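Local structure of FrnE protein (Deinococcus radiodurans, 5CO3) at residues A[59-64]-A[140-145]. The protein probably acts as a cytoplasmic disulfide oxidoreductase of the DsbA-like, thioredoxin-fold FrnE family. Numbering follows the deposited sequence.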
# COMPACT_ATOMS: atom_id res chain seq x y z
N ARG A 59 -1.04 11.10 17.23
CA ARG A 59 -0.82 12.55 17.19
C ARG A 59 -0.64 13.04 15.77
O ARG A 59 -0.06 12.32 14.95
CB ARG A 59 0.42 12.90 18.00
CG ARG A 59 0.23 13.82 19.14
CD ARG A 59 1.52 13.83 19.93
NE ARG A 59 2.28 15.05 19.72
CZ ARG A 59 2.18 16.11 20.52
NH1 ARG A 59 1.37 16.06 21.56
NH2 ARG A 59 2.90 17.19 20.28
N PRO A 60 -1.09 14.27 15.46
CA PRO A 60 -0.77 14.86 14.16
C PRO A 60 0.72 14.73 13.81
O PRO A 60 1.08 14.26 12.72
CB PRO A 60 -1.17 16.33 14.34
CG PRO A 60 -2.30 16.25 15.28
CD PRO A 60 -1.92 15.18 16.27
N LEU A 61 1.57 15.09 14.76
CA LEU A 61 3.00 14.90 14.62
C LEU A 61 3.63 14.59 15.98
O LEU A 61 3.61 15.42 16.88
CB LEU A 61 3.66 16.12 14.00
CG LEU A 61 5.18 16.03 13.81
CD1 LEU A 61 5.51 14.95 12.80
CD2 LEU A 61 5.76 17.36 13.38
N ASN A 62 4.20 13.40 16.10
CA ASN A 62 4.93 12.97 17.30
C ASN A 62 6.40 13.34 17.10
O ASN A 62 7.02 12.83 16.17
CB ASN A 62 4.73 11.46 17.49
CG ASN A 62 5.39 10.93 18.74
OD1 ASN A 62 6.14 11.63 19.41
ND2 ASN A 62 5.12 9.67 19.05
N PRO A 63 6.95 14.21 17.95
CA PRO A 63 8.30 14.77 17.73
C PRO A 63 9.47 13.81 17.92
O PRO A 63 10.60 14.17 17.61
CB PRO A 63 8.38 15.89 18.78
CG PRO A 63 7.48 15.42 19.89
CD PRO A 63 6.33 14.72 19.18
N ILE A 64 9.22 12.61 18.43
CA ILE A 64 10.33 11.75 18.83
C ILE A 64 10.95 11.01 17.64
O ILE A 64 10.35 10.90 16.57
CB ILE A 64 9.89 10.73 19.91
CG1 ILE A 64 8.91 9.70 19.34
CG2 ILE A 64 9.26 11.46 21.10
CD1 ILE A 64 8.33 8.79 20.42
N GLY A 140 12.29 12.62 4.82
CA GLY A 140 12.07 13.32 6.08
C GLY A 140 10.92 14.31 6.05
O GLY A 140 10.90 15.30 6.81
N GLN A 141 9.94 14.06 5.17
CA GLN A 141 8.79 14.95 5.04
C GLN A 141 7.68 14.58 6.03
O GLN A 141 7.52 13.42 6.41
CB GLN A 141 8.23 14.92 3.61
CG GLN A 141 9.31 15.02 2.53
CD GLN A 141 8.94 15.98 1.41
OE1 GLN A 141 8.29 17.00 1.64
NE2 GLN A 141 9.38 15.66 0.18
N ASN A 142 6.95 15.60 6.48
CA ASN A 142 5.82 15.42 7.37
C ASN A 142 4.54 15.24 6.56
O ASN A 142 4.01 16.22 6.03
CB ASN A 142 5.72 16.62 8.31
CG ASN A 142 4.46 16.60 9.17
OD1 ASN A 142 3.67 15.66 9.14
ND2 ASN A 142 4.30 17.66 9.97
N VAL A 143 4.04 14.01 6.44
CA VAL A 143 2.87 13.77 5.59
C VAL A 143 1.52 14.11 6.25
O VAL A 143 0.45 13.84 5.70
CB VAL A 143 2.86 12.31 5.07
CG1 VAL A 143 4.17 12.03 4.31
CG2 VAL A 143 2.65 11.33 6.22
N ASN A 144 1.56 14.69 7.46
CA ASN A 144 0.36 15.25 8.08
C ASN A 144 0.21 16.72 7.72
O ASN A 144 -0.83 17.32 7.94
CB ASN A 144 0.42 15.09 9.60
CG ASN A 144 -0.76 15.76 10.31
OD1 ASN A 144 -0.63 16.83 10.92
ND2 ASN A 144 -1.92 15.14 10.21
N ASP A 145 1.28 17.30 7.18
CA ASP A 145 1.31 18.74 6.90
C ASP A 145 0.67 19.09 5.55
O ASP A 145 1.04 18.52 4.53
CB ASP A 145 2.75 19.24 6.96
CG ASP A 145 2.86 20.72 6.68
OD1 ASP A 145 2.42 21.52 7.54
OD2 ASP A 145 3.39 21.09 5.61
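With CG anti to the backbone N in N142 (chi1 173°), N144 (chi1 175°) and L61 alike, the N142 amide reaches L61 and the N144 side chain reaches P60. N142 opens an Asx turn superposed on a type I beta turn from N142 to D145, in the loop between helices 125-137 and 146-156 of the DsbA-like thioredoxin domain. N142 OD1 accepts the backbone N-H of N144 at 2.9 Å from its N, which lies above the carbonyl plane, while O of N142 takes the D145 N at 3.2 Å. The OD1 bond helps fix the rotation of the amide, which lies obliquely across the methyls of L61, N142 ND2 being 3.7 Å from L61 CD2. Replacing N142 by alanine removes the amide and would probably leave the N144 N-H without its Asx partner, the turn less firmly set and the L61 methyls without the amide beside them. No hydrogen bond joins the segments; this is a small van der Waals contact at the surface, beside the antiparallel pair of strands 61-62 and 106-107. A107 touches both asparagine side chains, and D145 goes on to N-cap helix 146-156. N144 sets its CB 3.3 Å from P60 O, while its OD1 rests 3.5 Å from CB of the P60 ring.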